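Long-range contacts in tryptophan decarboxylase 1 (Oryza sativa subsp. japonica, PDB 6KHO), which uses pyridoxal 5'-phosphate to decarboxylate L-tryptophan to tryptamine and 5-hydroxy-L-tryptophan to serotonin: residues N108-D116 with L387-Y396; V170-V181 with M376-G386. All coordinates share one frame; numbering follows the deposited sequence.

Contact 1 of 2, residues N108-D116 with L387-Y396; sequences NSAAAIAGD and LKLWMVMRTY
Tyr396 touches the first turn of helix 110-116: its OH accepts the backbone N-H of Ala111, with 3.1 Å between OH and Ala111 N. With CG anti to the carbonyl carbon (chi1 -57°), the ring is sent across to the start of that helix, where its hydroxyl finds this N-H. Ser109 OG meets the ring edge-on, in its plane, 3.5 Å from CE2.

Beside the ring, Ala111 enters as a knob into the hole formed by Met391, Val392, Thr395 and Tyr396. The CG2 branch of Val392 takes the next place, 3.5 Å from Ala112 CB. At Gly115, with no side chain in the way, the backbones close to 4.2 Å between its CA and the CA of Lys388, and Met391 SD rests against the same glycine. Lys388 then runs out extended past the Asp116 carboxylate, and its NZ forms a salt bridge to OD2 at 2.8 Å, approaching from 36° above the carboxylate plane. Water 1 links the other oxygen, Asp116 OD1, to the backbone N of Lys388.

Several second-shell bonds hold these groups. Ser109 is the N-cap of its helix, OG accepting from Ala112 N while also bonding to Met333 O. Lys388 NZ has two further acceptors, the carbonyls of Cys335 and Asp337, so three oxygens fix the ammonium. Thr395 OG1 donates to Met391 O and also pairs with Thr80 OG1 of the second subunit, whose Phe22 ring meets Tyr396.

The axes of 110-116 and 387-396 approach to 7.6 Å, their N-to-C directions 148° apart. This is a close antiparallel helix pair built on small residues, with polar ties at both ends, buried beside the dimer interface of this group II decarboxylase.

Contact 2 of 2, residues V170-V181 with M376-G386; sequences VILGTTSEAMLV and MQVGVGRRFRG. With PLP (pyridoxal-5'-phosphate), chain C; PLP (pyridoxal-5'-phosphate), chain J.
The guanidinium of Arg382 turns its edge to the strand: Ile171 O lies near its plane, 2.9 Å from NH2, at too poor an angle for a hydrogen bond. Also at the edge is the Gln377 carboxamide, whose OE1 accepts from Arg382 NE at 2.8 Å; OE1 lies in the guanidinium plane, but NE sits 48° above the amide plane, not on a lone pair. The Gln377 amide is fixed in rotation, because NE2 donates to both Gly379 O and Gly381 O. Glu139, on helix 133-149, forms a salt bridge with Arg382 NH1 and accepts from Ile171 N.

A second polar link runs through the Glu177 carboxylate. With CG anti to the backbone N (chi1 -169°) and the chain extended, OE2 receives the N-H of Val378 at 2.8 Å, almost straight at 173°. Water 2 donates to the same oxygen and accepts from Gly379 N.

Val378 CG2 packs on Val181 CG1 at 4.0 Å and on Leu180 CD2, Val170 CB meets Met376 CB, and Ile171 CG2 lies on the aliphatic part of Arg385, whose NH2 makes a salt bridge to Asp337 of the second subunit.

Each segment contributes to a different PLP phosphate, the second subunit completing both sites. Thr175 N donates to O3P of PLP chain C at 2.9 Å and Ser176 N to its O2P; Gly381 N donates to O3P of PLP chain J at 2.7 Å, Val380 N to its O2P at 3.3 Å. Backbone N-H groups bind both phosphates, and the Gln377, Glu177 and Arg382 network probably keeps the 379-381 turn in shape.

In the fold
Contact 2 is nested inside the chain loop closed by contact 1, and the 376-386 loop runs straight into helix 386-420, whose first turns form contact 1. Their centres are 19 Å apart, yet they touch: Leu389 CD2 packs 4.3 Å from Ile171 CD1, and Asp116 OD1 forms a long, weak ion pair with Arg383 NH2. Contact 2 serves two cofactors, since each PLP takes Thr175 and Ser176 from one subunit and Gly381 from the other. Contact 1 stands further back, with the Lys388 side chain about 12 Å from a bound PLP and from the side chain of Lys330. Gly379 lies about 10 Å from the side chain of the proton donor Tyr359.

Contact 1 of 2, residues N108-D116 with L387-Y396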
loop_
_atom_site.group_PDB
_atom_site.type_symbol
_atom_site.label_atom_id
_atom_site.label_comp_id
_atom_site.label_asym_id
_atom_site.label_seq_id
_atom_site.Cartn_x
_atom_site.Cartn_y
_atom_site.Cartn_z
ATOM N N ASN A 108 -15.080 -9.718 5.685
ATOM C CA ASN A 108 -14.245 -9.441 6.844
ATOM C C ASN A 108 -14.491 -10.507 7.907
ATOM O O ASN A 108 -15.424 -11.313 7.811
ATOM C CB ASN A 108 -14.534 -8.024 7.383
ATOM C CG ASN A 108 -13.310 -7.352 7.974
ATOM O OD1 ASN A 108 -12.258 -7.975 8.152
ATOM N ND2 ASN A 108 -13.445 -6.062 8.290
ATOM N N SER A 109 -13.650 -10.499 8.944
ATOM C CA SER A 109 -13.785 -11.472 10.019
ATOM C C SER A 109 -13.087 -10.948 11.264
ATOM O O SER A 109 -12.155 -10.138 11.181
ATOM C CB SER A 109 -13.207 -12.839 9.625
ATOM O OG SER A 109 -11.792 -12.778 9.439
ATOM N N ALA A 110 -13.545 -11.430 12.421
ATOM C CA ALA A 110 -12.935 -11.014 13.684
ATOM C C ALA A 110 -11.454 -11.376 13.732
ATOM O O ALA A 110 -10.636 -10.595 14.230
ATOM C CB ALA A 110 -13.684 -11.641 14.859
ATOM N N ALA A 111 -11.087 -12.546 13.193
ATOM C CA ALA A 111 -9.682 -12.949 13.195
ATOM C C ALA A 111 -8.823 -11.989 12.377
ATOM O O ALA A 111 -7.698 -11.660 12.777
ATOM C CB ALA A 111 -9.530 -14.373 12.660
ATOM N N ALA A 112 -9.332 -11.530 11.234
ATOM C CA ALA A 112 -8.541 -10.651 10.378
ATOM C C ALA A 112 -8.377 -9.273 10.997
ATOM O O ALA A 112 -7.287 -8.692 10.947
ATOM C CB ALA A 112 -9.179 -10.530 8.992
ATOM N N ILE A 113 -9.452 -8.733 11.577
ATOM C CA ILE A 113 -9.364 -7.447 12.266
ATOM C C ILE A 113 -8.409 -7.543 13.452
ATOM O O ILE A 113 -7.585 -6.649 13.674
ATOM C CB ILE A 113 -10.760 -6.976 12.708
ATOM C CG1 ILE A 113 -11.652 -6.747 11.483
ATOM C CG2 ILE A 113 -10.642 -5.699 13.511
ATOM C CD1 ILE A 113 -13.153 -6.743 11.822
ATOM N N ALA A 114 -8.498 -8.635 14.219
ATOM C CA ALA A 114 -7.575 -8.864 15.328
ATOM C C ALA A 114 -6.134 -8.897 14.844
ATOM O O ALA A 114 -5.252 -8.245 15.423
ATOM C CB ALA A 114 -7.926 -10.177 16.041
ATOM N N GLY A 115 -5.882 -9.635 13.756
ATOM C CA GLY A 115 -4.531 -9.728 13.236
ATOM C C GLY A 115 -3.999 -8.392 12.758
ATOM O O GLY A 115 -2.841 -8.043 13.014
ATOM N N ASP A 116 -4.839 -7.614 12.072
ATOM C CA ASP A 116 -4.359 -6.321 11.607
ATOM C C ASP A 116 -4.148 -5.346 12.752
ATOM O O ASP A 116 -3.224 -4.528 12.696
ATOM C CB ASP A 116 -5.296 -5.716 10.571
ATOM C CG ASP A 116 -4.642 -5.646 9.199
ATOM O OD1 ASP A 116 -3.524 -6.217 9.044
ATOM O OD2 ASP A 116 -5.218 -5.026 8.283
ATOM N N LEU A 387 0.210 -11.534 8.911
ATOM C CA LEU A 387 -0.368 -11.953 10.181
ATOM C C LEU A 387 -1.876 -12.162 10.061
ATOM O O LEU A 387 -2.401 -13.202 10.482
ATOM C CB LEU A 387 -0.035 -10.930 11.272
ATOM C CG LEU A 387 -0.458 -11.322 12.691
ATOM C CD1 LEU A 387 0.216 -12.623 13.114
ATOM C CD2 LEU A 387 -0.120 -10.214 13.679
ATOM N N LYS A 388 -2.595 -11.190 9.489
ATOM C CA LYS A 388 -4.049 -11.329 9.437
ATOM C C LYS A 388 -4.462 -12.474 8.522
ATOM O O LYS A 388 -5.427 -13.187 8.817
ATOM C CB LYS A 388 -4.709 -10.020 8.997
ATOM C CG LYS A 388 -4.383 -9.573 7.577
ATOM C CD LYS A 388 -5.054 -8.237 7.280
ATOM C CE LYS A 388 -4.413 -7.550 6.080
ATOM N NZ LYS A 388 -5.070 -6.230 5.803
ATOM N N LEU A 389 -3.733 -12.679 7.417
ATOM C CA LEU A 389 -4.075 -13.779 6.517
ATOM C C LEU A 389 -3.848 -15.135 7.189
ATOM O O LEU A 389 -4.686 -16.040 7.077
ATOM C CB LEU A 389 -3.260 -13.672 5.227
ATOM C CG LEU A 389 -3.650 -14.679 4.150
ATOM C CD1 LEU A 389 -5.166 -14.692 3.926
ATOM C CD2 LEU A 389 -2.881 -14.402 2.836
ATOM N N TRP A 390 -2.727 -15.288 7.899
ATOM C CA TRP A 390 -2.492 -16.520 8.657
ATOM C C TRP A 390 -3.545 -16.707 9.750
ATOM O O TRP A 390 -4.056 -17.814 9.952
ATOM C CB TRP A 390 -1.085 -16.502 9.256
ATOM C CG TRP A 390 -0.856 -17.562 10.295
ATOM C CD1 TRP A 390 -0.644 -18.894 10.079
ATOM C CD2 TRP A 390 -0.835 -17.377 11.721
ATOM N NE1 TRP A 390 -0.500 -19.552 11.282
ATOM C CE2 TRP A 390 -0.615 -18.645 12.305
ATOM C CE3 TRP A 390 -1.001 -16.265 12.559
ATOM C CZ2 TRP A 390 -0.527 -18.830 13.689
ATOM C CZ3 TRP A 390 -0.901 -16.448 13.944
ATOM C CH2 TRP A 390 -0.670 -17.727 14.490
ATOM N N MET A 391 -3.906 -15.631 10.448
ATOM C CA MET A 391 -4.879 -15.763 11.533
ATOM C C MET A 391 -6.240 -16.222 11.020
ATOM O O MET A 391 -6.949 -16.973 11.703
ATOM C CB MET A 391 -5.011 -14.442 12.268
ATOM C CG MET A 391 -3.892 -14.207 13.258
ATOM S SD MET A 391 -4.416 -13.025 14.511
ATOM C CE MET A 391 -3.000 -13.101 15.605
ATOM N N VAL A 392 -6.633 -15.763 9.833
ATOM C CA VAL A 392 -7.902 -16.195 9.251
ATOM C C VAL A 392 -7.870 -17.695 8.968
ATOM O O VAL A 392 -8.784 -18.437 9.353
ATOM C CB VAL A 392 -8.207 -15.380 7.976
ATOM C CG1 VAL A 392 -9.275 -16.076 7.134
ATOM C CG2 VAL A 392 -8.640 -13.969 8.350
ATOM N N MET A 393 -6.818 -18.162 8.288
ATOM C CA MET A 393 -6.716 -19.585 7.970
ATOM C C MET A 393 -6.515 -20.430 9.225
ATOM O O MET A 393 -7.116 -21.504 9.356
ATOM C CB MET A 393 -5.570 -19.832 6.984
ATOM C CG MET A 393 -5.885 -19.451 5.535
ATOM S SD MET A 393 -4.495 -19.682 4.389
ATOM C CE MET A 393 -3.288 -18.512 5.035
ATOM N N ARG A 394 -5.674 -19.965 10.158
ATOM C CA ARG A 394 -5.375 -20.749 11.357
ATOM C C ARG A 394 -6.593 -20.872 12.268
ATOM O O ARG A 394 -6.811 -21.923 12.881
ATOM C CB ARG A 394 -4.202 -20.130 12.129
ATOM C CG ARG A 394 -3.804 -20.877 13.432
ATOM C CD ARG A 394 -3.418 -22.313 13.079
ATOM N NE ARG A 394 -2.820 -23.091 14.167
ATOM C CZ ARG A 394 -3.381 -24.174 14.687
ATOM N NH1 ARG A 394 -4.563 -24.569 14.245
ATOM N NH2 ARG A 394 -2.773 -24.850 15.655
ATOM N N THR A 395 -7.399 -19.817 12.382
ATOM C CA THR A 395 -8.513 -19.860 13.326
ATOM C C THR A 395 -9.722 -20.583 12.732
ATOM O O THR A 395 -10.345 -21.411 13.407
ATOM C CB THR A 395 -8.890 -18.437 13.769
ATOM O OG1 THR A 395 -7.721 -17.749 14.239
ATOM C CG2 THR A 395 -9.935 -18.465 14.901
ATOM N N TYR A 396 -10.064 -20.296 11.476
ATOM C CA TYR A 396 -11.291 -20.825 10.880
ATOM C C TYR A 396 -11.090 -22.158 10.159
ATOM O O TYR A 396 -11.983 -23.012 10.202
ATOM C CB TYR A 396 -11.891 -19.800 9.918
ATOM C CG TYR A 396 -12.177 -18.480 10.597
ATOM C CD1 TYR A 396 -12.785 -18.440 11.851
ATOM C CD2 TYR A 396 -11.819 -17.276 10.004
ATOM C CE1 TYR A 396 -13.038 -17.237 12.490
ATOM C CE2 TYR A 396 -12.075 -16.058 10.633
ATOM C CZ TYR A 396 -12.690 -16.055 11.871
ATOM O OH TYR A 396 -12.945 -14.860 12.487
HETATM O O HOH W 1 -1.735 -8.198 9.487
#

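Contact 2 of 2, residues V170-V181 with M376-G386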
loop_
_atom_site.group_PDB
_atom_site.type_symbol
_atom_site.label_atom_id
_atom_site.label_comp_id
_atom_site.label_asym_id
_atom_site.label_seq_id
_atom_site.Cartn_x
_atom_site.Cartn_y
_atom_site.Cartn_z
ATOM N N VAL A 170 4.218 -12.864 -3.078
ATOM C CA VAL A 170 4.326 -11.671 -2.252
ATOM C C VAL A 170 2.918 -11.153 -1.991
ATOM O O VAL A 170 2.051 -11.213 -2.867
ATOM C CB VAL A 170 5.214 -10.590 -2.914
ATOM C CG1 VAL A 170 4.636 -10.151 -4.273
ATOM C CG2 VAL A 170 5.386 -9.376 -1.976
ATOM N N ILE A 171 2.691 -10.648 -0.784
ATOM C CA ILE A 171 1.450 -9.953 -0.474
ATOM C C ILE A 171 1.653 -8.477 -0.793
ATOM O O ILE A 171 2.570 -7.838 -0.264
ATOM C CB ILE A 171 1.043 -10.147 0.993
ATOM C CG1 ILE A 171 0.791 -11.632 1.286
ATOM C CG2 ILE A 171 -0.187 -9.303 1.302
ATOM C CD1 ILE A 171 0.584 -11.909 2.814
ATOM N N LEU A 172 0.807 -7.947 -1.666
ATOM C CA LEU A 172 0.801 -6.545 -2.050
ATOM C C LEU A 172 -0.511 -5.910 -1.595
ATOM O O LEU A 172 -1.434 -6.593 -1.144
ATOM C CB LEU A 172 0.974 -6.394 -3.574
ATOM C CG LEU A 172 2.220 -7.072 -4.152
ATOM C CD1 LEU A 172 2.212 -7.103 -5.688
ATOM C CD2 LEU A 172 3.480 -6.386 -3.638
ATOM N N GLY A 173 -0.593 -4.585 -1.726
ATOM C CA GLY A 173 -1.819 -3.895 -1.364
ATOM C C GLY A 173 -2.941 -4.101 -2.370
ATOM O O GLY A 173 -4.104 -4.251 -1.988
ATOM N N THR A 174 -2.616 -4.130 -3.669
ATOM C CA THR A 174 -3.637 -4.026 -4.705
ATOM C C THR A 174 -3.306 -4.912 -5.896
ATOM O O THR A 174 -2.147 -5.242 -6.157
ATOM C CB THR A 174 -3.791 -2.580 -5.236
ATOM O OG1 THR A 174 -2.538 -2.133 -5.781
ATOM C CG2 THR A 174 -4.249 -1.615 -4.130
ATOM N N THR A 175 -4.350 -5.239 -6.660
ATOM C CA THR A 175 -4.138 -5.897 -7.945
ATOM C C THR A 175 -3.346 -5.001 -8.894
ATOM O O THR A 175 -2.519 -5.489 -9.676
ATOM C CB THR A 175 -5.487 -6.305 -8.548
ATOM O OG1 THR A 175 -6.067 -7.328 -7.732
ATOM C CG2 THR A 175 -5.323 -6.858 -9.969
ATOM N N SER A 176 -3.546 -3.680 -8.814
ATOM C CA SER A 176 -2.809 -2.782 -9.697
ATOM C C SER A 176 -1.301 -2.929 -9.518
ATOM O O SER A 176 -0.564 -2.967 -10.510
ATOM C CB SER A 176 -3.228 -1.329 -9.464
ATOM O OG SER A 176 -4.620 -1.167 -9.680
ATOM N N GLU A 177 -0.819 -2.996 -8.266
ATOM C CA GLU A 177 0.614 -3.186 -8.052
ATOM C C GLU A 177 1.078 -4.541 -8.574
ATOM O O GLU A 177 2.190 -4.661 -9.098
ATOM C CB GLU A 177 0.983 -3.044 -6.567
ATOM C CG GLU A 177 2.526 -2.976 -6.374
ATOM C CD GLU A 177 2.945 -2.696 -4.945
ATOM O OE1 GLU A 177 2.050 -2.511 -4.088
ATOM O OE2 GLU A 177 4.173 -2.658 -4.681
ATOM N N ALA A 178 0.258 -5.582 -8.407
ATOM C CA ALA A 178 0.618 -6.887 -8.940
ATOM C C ALA A 178 0.704 -6.848 -10.465
ATOM O O ALA A 178 1.604 -7.455 -11.065
ATOM C CB ALA A 178 -0.399 -7.931 -8.470
ATOM N N MET A 179 -0.214 -6.124 -11.103
ATOM C CA MET A 179 -0.130 -5.945 -12.543
ATOM C C MET A 179 1.104 -5.145 -12.913
ATOM O O MET A 179 1.806 -5.483 -13.873
ATOM C CB MET A 179 -1.385 -5.245 -13.059
ATOM C CG MET A 179 -2.588 -6.145 -13.118
ATOM S SD MET A 179 -4.100 -5.193 -13.345
ATOM C CE MET A 179 -5.287 -6.522 -13.538
ATOM N N LEU A 180 1.386 -4.083 -12.163
ATOM C CA LEU A 180 2.486 -3.191 -12.528
ATOM C C LEU A 180 3.829 -3.915 -12.458
ATOM O O LEU A 180 4.668 -3.780 -13.357
ATOM C CB LEU A 180 2.493 -1.966 -11.618
ATOM C CG LEU A 180 3.689 -1.009 -11.723
ATOM C CD1 LEU A 180 3.874 -0.500 -13.164
ATOM C CD2 LEU A 180 3.516 0.168 -10.792
ATOM N N VAL A 181 4.058 -4.681 -11.390
ATOM C CA VAL A 181 5.384 -5.273 -11.252
ATOM C C VAL A 181 5.578 -6.393 -12.277
ATOM O O VAL A 181 6.687 -6.582 -12.788
ATOM C CB VAL A 181 5.639 -5.743 -9.803
ATOM C CG1 VAL A 181 5.535 -4.565 -8.812
ATOM C CG2 VAL A 181 4.707 -6.887 -9.382
ATOM N N MET A 376 10.317 -7.512 -4.217
ATOM C CA MET A 376 9.160 -8.071 -4.907
ATOM C C MET A 376 8.011 -7.072 -5.010
ATOM O O MET A 376 6.884 -7.466 -5.323
ATOM C CB MET A 376 8.678 -9.341 -4.200
ATOM C CG MET A 376 9.695 -10.459 -4.181
ATOM S SD MET A 376 9.565 -11.418 -5.690
ATOM C CE MET A 376 7.995 -12.255 -5.441
ATOM N N GLN A 377 8.267 -5.787 -4.765
ATOM C CA GLN A 377 7.211 -4.774 -4.704
ATOM C C GLN A 377 7.790 -3.454 -5.185
ATOM O O GLN A 377 8.993 -3.343 -5.443
ATOM C CB GLN A 377 6.664 -4.617 -3.275
ATOM C CG GLN A 377 7.711 -4.041 -2.327
ATOM C CD GLN A 377 7.229 -3.905 -0.871
ATOM O OE1 GLN A 377 6.297 -4.585 -0.443
ATOM N NE2 GLN A 377 7.866 -3.013 -0.121
ATOM N N VAL A 378 6.933 -2.433 -5.246
ATOM C CA VAL A 378 7.382 -1.103 -5.667
ATOM C C VAL A 378 8.203 -0.420 -4.573
ATOM O O VAL A 378 9.302 0.093 -4.828
ATOM C CB VAL A 378 6.171 -0.249 -6.093
ATOM C CG1 VAL A 378 6.557 1.237 -6.212
ATOM C CG2 VAL A 378 5.607 -0.789 -7.413
ATOM N N GLY A 379 7.692 -0.395 -3.339
ATOM C CA GLY A 379 8.284 0.394 -2.276
ATOM C C GLY A 379 9.334 -0.354 -1.464
ATOM O O GLY A 379 9.730 -1.478 -1.776
ATOM N N VAL A 380 9.787 0.299 -0.392
ATOM C CA VAL A 380 10.796 -0.283 0.491
ATOM C C VAL A 380 10.099 -0.846 1.726
ATOM O O VAL A 380 10.058 -2.067 1.915
ATOM C CB VAL A 380 11.886 0.738 0.872
ATOM C CG1 VAL A 380 13.014 0.061 1.672
ATOM C CG2 VAL A 380 12.464 1.386 -0.383
ATOM N N GLY A 381 9.525 0.031 2.561
ATOM C CA GLY A 381 8.835 -0.426 3.753
ATOM C C GLY A 381 7.561 -1.191 3.438
ATOM O O GLY A 381 7.019 -1.135 2.331
ATOM N N ARG A 382 7.075 -1.938 4.433
ATOM C CA ARG A 382 5.853 -2.721 4.282
ATOM C C ARG A 382 5.365 -3.165 5.655
ATOM O O ARG A 382 6.177 -3.446 6.541
ATOM C CB ARG A 382 6.075 -3.948 3.377
ATOM C CG ARG A 382 7.219 -4.881 3.825
ATOM C CD ARG A 382 7.808 -5.681 2.652
ATOM N NE ARG A 382 6.765 -6.168 1.757
ATOM C CZ ARG A 382 6.032 -7.251 1.993
ATOM N NH1 ARG A 382 6.249 -7.968 3.092
ATOM N NH2 ARG A 382 5.095 -7.621 1.132
ATOM N N ARG A 383 4.038 -3.222 5.806
ATOM C CA ARG A 383 3.352 -3.744 6.980
ATOM C C ARG A 383 3.469 -5.264 7.052
ATOM O O ARG A 383 3.711 -5.949 6.059
ATOM C CB ARG A 383 1.854 -3.400 6.945
ATOM C CG ARG A 383 1.502 -1.974 7.288
ATOM C CD ARG A 383 -0.022 -1.761 7.190
ATOM N NE ARG A 383 -0.767 -2.722 8.005
ATOM C CZ ARG A 383 -1.065 -2.551 9.283
ATOM N NH1 ARG A 383 -0.688 -1.443 9.931
ATOM N NH2 ARG A 383 -1.751 -3.492 9.918
ATOM N N PHE A 384 3.243 -5.784 8.258
ATOM C CA PHE A 384 3.141 -7.218 8.535
ATOM C C PHE A 384 1.742 -7.712 8.139
ATOM O O PHE A 384 0.892 -8.020 8.976
ATOM C CB PHE A 384 3.441 -7.437 10.016
ATOM C CG PHE A 384 3.569 -8.883 10.440
ATOM C CD1 PHE A 384 3.446 -9.928 9.532
ATOM C CD2 PHE A 384 3.802 -9.181 11.774
ATOM C CE1 PHE A 384 3.562 -11.242 9.949
ATOM C CE2 PHE A 384 3.919 -10.492 12.202
ATOM C CZ PHE A 384 3.793 -11.522 11.293
ATOM N N ARG A 385 1.502 -7.772 6.820
ATOM C CA ARG A 385 0.202 -8.216 6.309
ATOM C C ARG A 385 0.006 -9.714 6.411
ATOM O O ARG A 385 -1.137 -10.178 6.369
ATOM C CB ARG A 385 0.009 -7.838 4.838
ATOM C CG ARG A 385 0.094 -6.368 4.549
ATOM C CD ARG A 385 -0.579 -5.988 3.210
ATOM N NE ARG A 385 -1.009 -4.616 3.387
ATOM C CZ ARG A 385 -0.283 -3.563 3.042
ATOM N NH1 ARG A 385 0.873 -3.746 2.405
ATOM N NH2 ARG A 385 -0.733 -2.333 3.317
ATOM N N GLY A 386 1.089 -10.479 6.509
ATOM C CA GLY A 386 0.947 -11.920 6.619
ATOM C C GLY A 386 0.176 -12.346 7.850
ATOM O O GLY A 386 -0.475 -13.390 7.838
HETATM N N1 PLP C . -9.469 -6.783 -10.961
HETATM C C2 PLP C . -10.628 -7.453 -10.624
HETATM C C2A PLP C . -11.128 -8.609 -11.433
HETATM C C3 PLP C . -11.356 -7.051 -9.515
HETATM O O3 PLP C . -12.503 -7.719 -9.182
HETATM C C4 PLP C . -10.915 -5.988 -8.736
HETATM C C4A PLP C . -11.469 -5.795 -7.353
HETATM C C5 PLP C . -9.752 -5.313 -9.076
HETATM C C6 PLP C . -9.030 -5.714 -10.197
HETATM C C5A PLP C . -9.328 -4.150 -8.203
HETATM O O4P PLP C . -8.009 -3.718 -8.437
HETATM P P PLP C . -7.169 -2.937 -7.285
HETATM O O1P PLP C . -7.984 -1.815 -6.704
HETATM O O2P PLP C . -5.905 -2.431 -7.936
HETATM O O3P PLP C . -6.814 -3.863 -6.136
HETATM N N1 PLP J . 13.326 8.311 0.940
HETATM C C2 PLP J . 13.636 8.673 2.230
HETATM C C2A PLP J . 14.310 9.993 2.518
HETATM C C3 PLP J . 13.310 7.811 3.265
HETATM O O3 PLP J . 13.615 8.182 4.546
HETATM C C4 PLP J . 12.664 6.596 3.011
HETATM C C4A PLP J . 11.691 6.080 4.034
HETATM C C5 PLP J . 12.386 6.237 1.703
HETATM C C6 PLP J . 12.712 7.104 0.668
HETATM C C5A PLP J . 11.716 4.907 1.409
HETATM O O4P PLP J . 10.325 5.064 1.422
HETATM P P PLP J . 9.257 3.870 1.326
HETATM O O1P PLP J . 7.982 4.453 1.880
HETATM O O2P PLP J . 9.136 3.512 -0.139
HETATM O O3P PLP J . 9.649 2.644 2.108
HETATM O O HOH W 2 5.147 -1.299 -2.611
#